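Side-chain contacts in glycoside hydrolase, family 11\:clostridium cellulosome enzyme, dockerin type i\:polysaccharide (Clostridium thermocellum, PDB 2C71), which removes acetyl groups from xylan as a metal-ion-dependent family 4 esterase involved in plant cell-wall degradation: residues Val7-Asp12 with Ile170-Leu175; Arg22-Leu27 with Ser57-Gly62; Asn31-Phe36 with Leu185-Thr190; Ala140-Gly145 with Thr150-His155. All blocks are in the same frame, centred on the assembly; numbering follows the deposited sequence. Where two conformers were deposited one is given.

Contact 1 of 4, residues Val7-Asp12 with Ile170-Leu175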
# COMPACT_ATOMS: atom_id res chain seq x y z
N VAL A 7 -8.23 7.99 -7.36
CA VAL A 7 -6.91 7.31 -7.23
C VAL A 7 -6.82 6.72 -5.85
O VAL A 7 -7.47 7.17 -4.90
CB VAL A 7 -5.70 8.24 -7.47
CG1 VAL A 7 -5.49 8.52 -9.01
CG2 VAL A 7 -5.88 9.56 -6.64
N ALA A 8 -5.92 5.75 -5.74
CA ALA A 8 -5.62 5.11 -4.47
C ALA A 8 -4.14 5.32 -4.12
O ALA A 8 -3.27 4.75 -4.75
CB ALA A 8 -5.95 3.66 -4.53
N LEU A 9 -3.92 6.05 -3.06
CA LEU A 9 -2.61 6.30 -2.58
C LEU A 9 -2.25 5.12 -1.64
O LEU A 9 -3.01 4.84 -0.69
CB LEU A 9 -2.71 7.66 -1.90
CG LEU A 9 -1.43 8.21 -1.31
CD1 LEU A 9 -0.39 8.50 -2.37
CD2 LEU A 9 -1.77 9.46 -0.47
N THR A 10 -1.14 4.40 -1.90
CA THR A 10 -0.78 3.22 -1.14
C THR A 10 0.70 3.30 -0.72
O THR A 10 1.51 3.94 -1.40
CB THR A 10 -1.05 1.92 -1.92
OG1 THR A 10 -0.07 1.72 -2.92
CG2 THR A 10 -2.46 1.87 -2.52
N PHE A 11 1.00 2.68 0.43
CA PHE A 11 2.31 2.82 1.06
C PHE A 11 2.82 1.47 1.51
O PHE A 11 2.17 0.79 2.29
CB PHE A 11 2.21 3.73 2.28
CG PHE A 11 1.81 5.13 1.96
CD1 PHE A 11 2.77 6.05 1.53
CD2 PHE A 11 0.48 5.56 2.05
CE1 PHE A 11 2.40 7.35 1.17
CE2 PHE A 11 0.13 6.84 1.70
CZ PHE A 11 1.08 7.71 1.26
N ASP A 12 4.00 1.09 1.04
CA ASP A 12 4.61 -0.18 1.42
C ASP A 12 5.57 -0.03 2.60
O ASP A 12 6.09 1.06 2.86
CB ASP A 12 5.34 -0.80 0.23
CG ASP A 12 4.39 -1.42 -0.78
OD1 ASP A 12 3.19 -1.52 -0.48
OD2 ASP A 12 4.86 -1.80 -1.87
N ILE A 170 2.63 18.24 -2.23
CA ILE A 170 2.40 18.59 -3.62
C ILE A 170 1.35 17.68 -4.23
O ILE A 170 0.41 18.14 -4.89
CB ILE A 170 3.70 18.58 -4.43
CG1 ILE A 170 4.69 19.57 -3.86
CG2 ILE A 170 3.43 18.82 -5.90
CD1 ILE A 170 6.12 19.37 -4.37
N ILE A 171 1.52 16.36 -4.08
CA ILE A 171 0.61 15.40 -4.71
C ILE A 171 -0.84 15.65 -4.35
O ILE A 171 -1.70 15.64 -5.25
CB ILE A 171 1.02 13.96 -4.33
CG1 ILE A 171 2.40 13.60 -4.91
CG2 ILE A 171 -0.03 12.97 -4.77
CD1 ILE A 171 3.03 12.37 -4.27
N ILE A 172 -1.13 15.74 -3.06
CA ILE A 172 -2.54 15.78 -2.64
C ILE A 172 -3.23 17.06 -3.16
O ILE A 172 -4.27 16.97 -3.82
CB ILE A 172 -2.69 15.47 -1.15
CG1 ILE A 172 -2.34 14.01 -0.89
CG2 ILE A 172 -4.15 15.80 -0.72
CD1 ILE A 172 -2.17 13.66 0.58
N PRO A 173 -2.67 18.25 -2.89
CA PRO A 173 -3.35 19.46 -3.43
C PRO A 173 -3.45 19.47 -4.95
O PRO A 173 -4.46 19.89 -5.51
CB PRO A 173 -2.51 20.59 -2.87
CG PRO A 173 -1.86 20.04 -1.63
CD PRO A 173 -1.59 18.62 -1.96
N THR A 174 -2.39 19.02 -5.65
CA THR A 174 -2.41 19.07 -7.10
C THR A 174 -3.48 18.15 -7.65
O THR A 174 -4.29 18.56 -8.50
CB THR A 174 -1.06 18.67 -7.72
OG1 THR A 174 -0.08 19.63 -7.38
CG2 THR A 174 -1.14 18.56 -9.25
N LEU A 175 -3.55 16.91 -7.17
CA LEU A 175 -4.54 16.02 -7.73
C LEU A 175 -5.96 16.46 -7.32
O LEU A 175 -6.89 16.37 -8.13
CB LEU A 175 -4.25 14.57 -7.35
CG LEU A 175 -2.95 14.01 -7.93
CD1 LEU A 175 -2.80 12.51 -7.62
CD2 LEU A 175 -2.83 14.30 -9.47
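Val-7 and Leu-9 of the parallel strand 6-12 meet Leu-175 and Ile-172 of helix 164-177, in the buried layer where this helix packs against one face of the parallel sheet of the NodB-type fold, usually described as a distorted beta/alpha barrel. The match is of alternate strand residues with residues three apart on a helix, about one turn, and it gives two separate methyl contacts. At the first, CG2 of Val-7 faces CD1 of Leu-175 at 4.4 Å. At the second, CD2 of Leu-9 lies 4.3 Å from CD1 of Ile-172. Leu-9 starts with CG opposite the backbone N (chi1 -178°), which carries its branched end out from the sheet; Ile-172 leaves the helix at a slant and needs its extended chain (chi2 168°) to bring CD1 round to the strand. Both are loose van der Waals touches, suited to flexible aliphatic ends; Val-7 and Leu-9 were each modelled in two conformers, so the two distances hold for one conformer of each and are only approximate. The helix is kinked here: Pro-173, having no N-H, accounts for one missing bond to the preceding turn, and the N of Ile-170 makes none either.

Around the contact, Leu-27 and Tyr-30 of helix 17-30 reach Leu-9 and Ile-172 respectively, and Val-142 of helix 135-145 packs on Ile-171. Strand 6-12 itself runs between strands 35-38 and 151-155, and the backbone of Val-7 also bonds to Glu-181, in strand 181-182, and to Val-183 just after it.

Contact 2 of 4, residues Arg22-Leu27 with Ser57-Gly62; sequences RVLDKL and SGHEIG
His-59 lays its ring against Leu-24 and Leu-27 of helix 17-30. From CB, which points toward the helix, the ring swings to the side of the backbone N (chi1 -53°), bringing its carbons to the two leucines. On one branch CD2 meets the Leu-24 CD2 methyl at 3.5 Å. On the other, ND1 is hydrogen-bonded to the backbone N of Ala-34. Beyond it CE1 takes the closest touch from Leu-27, 3.6 Å to CD1, with Leu-27 CB at 3.9 Å. Both methyls approach the ring obliquely, while Ser-57 O sits 4.0 Å above its plane, over the centre. Histidine fits a place that asks both for ring carbons against leucines and for polar atoms at the rim.

This ring stands just where helix 45-56 gives way to strand 60-63. Gly-58, with a positive phi of 88°, closes that helix in a Schellman motif in which His-59 N is bonded back to Met-54 O; glycine suits this backbone shape, which would press a CB against the preceding carbonyl. The strand then joins the parallel sheet beside strand 35-38.

At the tip, NE2 has a water in the ring plane, 2.8 Å away, and that water donates to Leu-24 O at 2.9 Å, bridging the imidazole to the helix backbone.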
# COMPACT_ATOMS: atom_id res chain seq x y z
N ARG A 22 4.88 10.09 10.12
CA ARG A 22 5.03 11.25 9.24
C ARG A 22 4.03 11.24 8.12
O ARG A 22 3.47 12.28 7.75
CB ARG A 22 6.45 11.33 8.68
CG ARG A 22 7.53 11.50 9.68
CD ARG A 22 8.88 11.46 8.97
NE ARG A 22 9.91 11.50 9.98
CZ ARG A 22 11.15 11.18 9.74
NH1 ARG A 22 11.53 10.71 8.54
NH2 ARG A 22 12.03 11.31 10.72
N VAL A 23 3.80 10.06 7.52
CA VAL A 23 2.80 9.93 6.45
C VAL A 23 1.41 10.14 7.03
O VAL A 23 0.61 10.90 6.46
CB VAL A 23 2.91 8.59 5.75
CG1 VAL A 23 1.73 8.33 4.82
CG2 VAL A 23 4.23 8.51 4.93
N LEU A 24 1.07 9.49 8.15
CA LEU A 24 -0.26 9.62 8.73
C LEU A 24 -0.56 11.08 9.08
O LEU A 24 -1.70 11.52 8.93
CB LEU A 24 -0.42 8.72 9.95
CG LEU A 24 -0.49 7.22 9.61
CD1 LEU A 24 -0.30 6.38 10.88
CD2 LEU A 24 -1.81 6.84 8.95
N ASP A 25 0.44 11.82 9.55
CA ASP A 25 0.23 13.25 9.86
C ASP A 25 -0.15 14.02 8.61
O ASP A 25 -1.00 14.92 8.70
CB ASP A 25 1.44 13.84 10.52
CG ASP A 25 1.68 13.35 11.95
OD1 ASP A 25 0.83 12.76 12.58
OD2 ASP A 25 2.79 13.69 12.48
N LYS A 26 0.49 13.78 7.46
CA LYS A 26 0.10 14.44 6.21
C LYS A 26 -1.32 14.07 5.82
O LYS A 26 -2.10 14.91 5.37
CB LYS A 26 1.04 14.07 5.06
CG LYS A 26 2.48 14.50 5.21
CD LYS A 26 2.67 16.01 5.28
CE LYS A 26 4.12 16.35 5.46
NZ LYS A 26 4.38 17.74 5.61
N LEU A 27 -1.66 12.79 5.93
CA LEU A 27 -3.01 12.35 5.55
C LEU A 27 -4.05 12.98 6.45
O LEU A 27 -5.16 13.34 5.98
CB LEU A 27 -3.10 10.84 5.54
CG LEU A 27 -2.09 10.15 4.59
CD1 LEU A 27 -2.19 8.61 4.81
CD2 LEU A 27 -2.29 10.52 3.16
N SER A 57 -8.52 5.99 11.49
CA SER A 57 -8.46 7.17 10.64
C SER A 57 -9.03 6.93 9.25
O SER A 57 -8.90 7.77 8.36
CB SER A 57 -7.04 7.70 10.56
OG SER A 57 -6.48 7.91 11.81
N GLY A 58 -9.64 5.75 9.03
CA GLY A 58 -10.29 5.42 7.77
C GLY A 58 -9.39 4.79 6.72
O GLY A 58 -9.81 4.62 5.57
N HIS A 59 -8.15 4.50 7.06
CA HIS A 59 -7.23 3.87 6.13
C HIS A 59 -7.49 2.38 6.10
O HIS A 59 -8.11 1.81 7.01
CB HIS A 59 -5.78 4.16 6.53
CG HIS A 59 -5.50 5.61 6.69
ND1 HIS A 59 -5.70 6.49 5.66
CD2 HIS A 59 -5.03 6.29 7.75
CE1 HIS A 59 -5.38 7.68 6.13
NE2 HIS A 59 -4.98 7.60 7.38
N GLU A 60 -6.97 1.72 5.09
CA GLU A 60 -7.04 0.27 4.90
C GLU A 60 -5.65 -0.32 5.10
O GLU A 60 -4.64 0.33 4.78
CB GLU A 60 -7.61 -0.03 3.53
CG GLU A 60 -7.72 -1.49 3.20
CD GLU A 60 -8.50 -1.81 1.96
OE1 GLU A 60 -8.79 -0.89 1.18
OE2 GLU A 60 -8.82 -3.00 1.76
N ILE A 61 -5.59 -1.57 5.55
CA ILE A 61 -4.33 -2.30 5.69
C ILE A 61 -4.38 -3.52 4.76
O ILE A 61 -5.34 -4.31 4.80
CB ILE A 61 -4.11 -2.74 7.17
CG1 ILE A 61 -4.08 -1.51 8.09
CG2 ILE A 61 -2.84 -3.57 7.26
CD1 ILE A 61 -3.98 -1.89 9.56
N GLY A 62 -3.34 -3.66 3.96
CA GLY A 62 -3.11 -4.85 3.16
C GLY A 62 -1.83 -5.56 3.55
O GLY A 62 -1.12 -5.18 4.48
O HOH W 1 -3.92 9.63 9.06

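Contact 3 of 4, residues Asn31-Phe36 with Leu185-Thr190; sequences NVKATF and LTELFT
With chi1 at -52°, Thr-35 sets OG1 beside its own backbone N and CG2 opposite it, and this rotation turns both branches toward Leu-185 on the first turn of helix 185-192. OG1 accepts from Leu-185 N at 3.1 Å, with an N-H...O angle of 154°. The methyl CG2 lies 3.9 Å from CD1 of Leu-185, while OG1 itself comes within 3.8 Å of the leucine CG. The two side chains cross at about a right angle. Having two branches at CB, the threonine serves a polar and an apolar neighbour at once, OG1 on the amide and CG2 on the leucine side chain.

A second, looser touch lies nearer the surface. The chain of Lys-33 is extended as far as CE, which brings CD to 3.8 Å from OE2 of Glu-187, again nearly perpendicular; the bend at chi4 (54°) then sets where NZ goes. That NZ stays 5.7 Å from OE2, too far for a salt bridge, although the opposite charges probably attract weakly. Glu-187 instead turns OE1 back to the backbone N of Thr-184, just ahead of the helix. Beside it, Thr-186 is bonded through OG1 to Glu-60 and Lys-99.

Strand 35-38 thereby meets the start of a helix that follows the short strand 181-182 much later in the chain. Amides of a helix's first turn have no carbonyl of an earlier turn to bind; here a strand hydroxyl takes one and a carboxylate serves the amide just before. The positive end of the helix dipole would probably favour the charged form of Glu-187.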
# COMPACT_ATOMS: atom_id res chain seq x y z
N ASN A 31 -7.01 15.38 5.25
CA ASN A 31 -8.20 14.56 5.40
C ASN A 31 -8.31 13.50 4.31
O ASN A 31 -9.38 13.31 3.72
CB ASN A 31 -9.46 15.44 5.40
CG ASN A 31 -10.70 14.68 5.80
OD1 ASN A 31 -11.81 15.00 5.37
ND2 ASN A 31 -10.53 13.67 6.64
N VAL A 32 -7.21 12.81 4.05
CA VAL A 32 -7.14 11.86 2.95
C VAL A 32 -7.00 10.43 3.46
O VAL A 32 -6.24 10.16 4.39
CB VAL A 32 -5.96 12.17 2.01
CG1 VAL A 32 -5.61 10.95 1.17
CG2 VAL A 32 -6.31 13.35 1.11
N LYS A 33 -7.74 9.51 2.85
CA LYS A 33 -7.63 8.07 3.17
C LYS A 33 -6.67 7.40 2.25
O LYS A 33 -6.61 7.73 1.07
CB LYS A 33 -9.02 7.39 3.06
CG LYS A 33 -10.04 7.98 4.11
CD LYS A 33 -11.39 7.34 4.03
CE LYS A 33 -12.40 8.06 5.02
NZ LYS A 33 -12.53 9.58 4.84
N ALA A 34 -5.97 6.39 2.75
CA ALA A 34 -4.95 5.65 1.98
C ALA A 34 -4.96 4.20 2.43
O ALA A 34 -5.72 3.79 3.30
CB ALA A 34 -3.60 6.30 2.14
N THR A 35 -4.07 3.42 1.82
CA THR A 35 -3.90 2.00 2.12
C THR A 35 -2.43 1.73 2.43
O THR A 35 -1.56 2.18 1.69
CB THR A 35 -4.37 1.11 0.96
OG1 THR A 35 -5.71 1.49 0.58
CG2 THR A 35 -4.35 -0.36 1.31
N PHE A 36 -2.18 1.00 3.50
CA PHE A 36 -0.82 0.62 3.95
C PHE A 36 -0.64 -0.87 3.75
O PHE A 36 -1.40 -1.66 4.32
CB PHE A 36 -0.61 1.01 5.41
CG PHE A 36 -0.61 2.49 5.63
CD1 PHE A 36 -1.80 3.21 5.78
CD2 PHE A 36 0.59 3.20 5.62
CE1 PHE A 36 -1.75 4.58 5.89
CE2 PHE A 36 0.61 4.58 5.75
CZ PHE A 36 -0.58 5.25 5.89
N LEU A 185 -8.13 1.10 -1.31
CA LEU A 185 -8.27 0.08 -2.36
C LEU A 185 -9.68 -0.49 -2.38
O LEU A 185 -10.27 -0.65 -3.45
CB LEU A 185 -7.23 -1.03 -2.21
CG LEU A 185 -5.79 -0.62 -2.53
CD1 LEU A 185 -4.83 -1.79 -2.24
CD2 LEU A 185 -5.65 -0.21 -3.97
N THR A 186 -10.23 -0.81 -1.22
CA THR A 186 -11.57 -1.37 -1.18
C THR A 186 -12.55 -0.38 -1.79
O THR A 186 -13.45 -0.77 -2.56
CB THR A 186 -11.99 -1.80 0.25
OG1 THR A 186 -11.31 -3.02 0.59
CG2 THR A 186 -13.48 -2.02 0.42
N GLU A 187 -12.43 0.89 -1.43
CA GLU A 187 -13.32 1.90 -1.96
C GLU A 187 -13.16 2.06 -3.46
O GLU A 187 -14.15 2.24 -4.19
CB GLU A 187 -13.07 3.22 -1.26
CG GLU A 187 -13.55 3.32 0.16
CD GLU A 187 -12.96 4.48 0.99
OE1 GLU A 187 -12.08 5.28 0.50
OE2 GLU A 187 -13.38 4.59 2.22
N LEU A 188 -11.92 2.01 -3.97
CA LEU A 188 -11.69 2.13 -5.40
C LEU A 188 -12.45 1.05 -6.17
O LEU A 188 -13.15 1.33 -7.14
CB LEU A 188 -10.19 2.04 -5.68
CG LEU A 188 -9.80 2.14 -7.15
CD1 LEU A 188 -10.31 3.45 -7.77
CD2 LEU A 188 -8.26 2.00 -7.34
N PHE A 189 -12.30 -0.20 -5.75
CA PHE A 189 -13.03 -1.29 -6.39
C PHE A 189 -14.54 -1.05 -6.29
O PHE A 189 -15.28 -1.17 -7.27
CB PHE A 189 -12.68 -2.63 -5.77
CG PHE A 189 -11.39 -3.24 -6.33
CD1 PHE A 189 -10.15 -2.70 -6.05
CD2 PHE A 189 -11.46 -4.36 -7.13
CE1 PHE A 189 -8.98 -3.33 -6.59
CE2 PHE A 189 -10.35 -4.97 -7.64
CZ PHE A 189 -9.13 -4.44 -7.38
N THR A 190 -15.02 -0.77 -5.09
CA THR A 190 -16.48 -0.67 -4.84
C THR A 190 -17.09 0.46 -5.69
O THR A 190 -18.13 0.29 -6.31
CB THR A 190 -16.71 -0.49 -3.35
OG1 THR A 190 -16.15 -1.57 -2.58
CG2 THR A 190 -18.17 -0.45 -3.02

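Contact 4 of 4, residues Ala140-Gly145 with Thr150-His155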
# COMPACT_ATOMS: atom_id res chain seq x y z
N ALA A 140 6.34 14.94 -8.82
CA ALA A 140 6.21 15.07 -10.27
C ALA A 140 5.97 13.71 -10.91
O ALA A 140 5.18 13.58 -11.87
CB ALA A 140 7.42 15.77 -10.85
N ALA A 141 6.64 12.69 -10.39
CA ALA A 141 6.52 11.34 -10.92
C ALA A 141 5.10 10.81 -10.77
O ALA A 141 4.56 10.18 -11.68
CB ALA A 141 7.51 10.41 -10.24
N VAL A 142 4.49 11.07 -9.61
CA VAL A 142 3.12 10.66 -9.35
C VAL A 142 2.13 11.46 -10.20
O VAL A 142 1.30 10.89 -10.90
CB VAL A 142 2.75 10.83 -7.87
CG1 VAL A 142 1.26 10.59 -7.66
CG2 VAL A 142 3.57 9.88 -7.01
N ILE A 143 2.24 12.78 -10.14
CA ILE A 143 1.24 13.68 -10.77
C ILE A 143 1.19 13.49 -12.27
O ILE A 143 0.10 13.54 -12.86
CB ILE A 143 1.53 15.10 -10.38
CG1 ILE A 143 1.25 15.33 -8.88
CG2 ILE A 143 0.88 16.12 -11.36
CD1 ILE A 143 1.93 16.56 -8.36
N ASN A 144 2.32 13.28 -12.91
CA ASN A 144 2.34 13.10 -14.35
C ASN A 144 1.95 11.72 -14.82
O ASN A 144 1.64 11.57 -15.97
CB ASN A 144 3.70 13.61 -14.91
CG ASN A 144 3.86 15.12 -14.73
OD1 ASN A 144 3.18 15.93 -15.44
ND2 ASN A 144 4.73 15.53 -13.85
N GLY A 145 1.91 10.73 -13.94
CA GLY A 145 1.56 9.37 -14.27
C GLY A 145 0.14 8.98 -13.97
O GLY A 145 -0.34 8.01 -14.53
N THR A 150 -5.88 4.96 -11.15
CA THR A 150 -4.51 4.53 -10.83
C THR A 150 -4.39 4.16 -9.35
O THR A 150 -4.85 4.87 -8.45
CB THR A 150 -3.54 5.67 -11.14
OG1 THR A 150 -3.57 5.96 -12.54
CG2 THR A 150 -2.12 5.42 -10.68
N ILE A 151 -3.62 3.09 -9.11
CA ILE A 151 -3.09 2.73 -7.80
C ILE A 151 -1.67 3.30 -7.74
O ILE A 151 -0.86 2.98 -8.60
CB ILE A 151 -3.11 1.23 -7.58
CG1 ILE A 151 -4.55 0.68 -7.62
CG2 ILE A 151 -2.39 0.85 -6.29
CD1 ILE A 151 -4.63 -0.87 -7.66
N ILE A 152 -1.39 4.17 -6.78
CA ILE A 152 -0.08 4.83 -6.63
C ILE A 152 0.71 4.05 -5.59
O ILE A 152 0.24 3.90 -4.45
CB ILE A 152 -0.26 6.27 -6.13
CG1 ILE A 152 -1.15 7.11 -7.06
CG2 ILE A 152 1.11 6.92 -5.96
CD1 ILE A 152 -1.63 8.38 -6.44
N LEU A 153 1.88 3.55 -5.95
CA LEU A 153 2.77 2.77 -5.09
C LEU A 153 3.87 3.71 -4.57
O LEU A 153 4.77 4.11 -5.32
CB LEU A 153 3.33 1.59 -5.82
CG LEU A 153 4.13 0.56 -4.98
CD1 LEU A 153 4.41 -0.66 -5.86
CD2 LEU A 153 5.41 1.07 -4.36
N LEU A 154 3.78 4.09 -3.29
CA LEU A 154 4.81 4.79 -2.55
C LEU A 154 5.26 3.92 -1.38
O LEU A 154 4.70 2.87 -1.11
CB LEU A 154 4.29 6.17 -2.07
CG LEU A 154 3.97 7.15 -3.18
CD1 LEU A 154 3.25 8.38 -2.60
CD2 LEU A 154 5.28 7.58 -3.92
N HIS A 155 6.29 4.40 -0.67
CA HIS A 155 6.78 3.71 0.54
C HIS A 155 6.63 4.66 1.71
O HIS A 155 7.11 5.81 1.67
CB HIS A 155 8.28 3.38 0.39
CG HIS A 155 8.55 2.38 -0.69
ND1 HIS A 155 8.53 2.70 -2.04
CD2 HIS A 155 8.78 1.05 -0.62
CE1 HIS A 155 8.74 1.60 -2.74
NE2 HIS A 155 8.89 0.58 -1.91
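Val-142 packs closely against Ile-152, and this pair is the tight part of the contact. Its CG1, opposite the backbone N (chi1 172°), meets Ile-152 CD1 at 3.8 Å and CG2 of the same isoleucine at 4.0 Å. The other methyl, CG2, also lies 4.0 Å from Ile-152 CG2 and makes a looser touch with Leu-154 CD2 at 4.2 Å. Valine and isoleucine cross at about a right angle, and both are buried. Beta-branched Ile-152 suits a strand, while Val-142 suits its place on the helix by its compact pair of methyls.

Towards the turn the packing slackens. Gly-145 O and Thr-150 OG1 come no nearer than 4.3 Å, and the threonine hydroxyl finds its partner in Arg-147 N, inside the short connection. Gly-145 is partly exposed, and its lack of a CB spares Ala-141 O from crowding. On the solvent side Asn-144 folds back on its helix, ND2 donating to Ala-140 O at 2.8 Å. That carbonyl also takes Asn-144 N, from the other face of its plane, so one residue supplies both donors.

The helix and strand form an alpha-beta unit joined by a short connection. The far end of strand 151-155 carries His-155, whose side chain touches Asp-13, a ligand of the magnesium ion. Strand 151-155 lies alongside strand 6-12 in the sheet, while helix 135-145 packs beside helix 164-177, with Ile-143 on Ile-170 and Thr-174.

All four contacts reach one parallel sheet. Contacts 1 and 4 are nearest, their centres 7 Å apart on neighbouring strands 6-12 and 151-155; contact 2 lies about 11 Å from contact 1 and 10 Å from contact 3, while the centres of contacts 2 and 4 stand 16 Å apart without touching. Along the chain, contacts 2 and 4 are nested in the loop closed by contact 1, and contact 4 also in that closed by contact 3, whereas contact 3 crosses contacts 1 and 2. Early strands and late helices are thus bound into one domain. Phe-11 packs on Val-23, joining contacts 1 and 2 in one apolar region, and strand 6-12 leads directly to Asp-13 at the magnesium site.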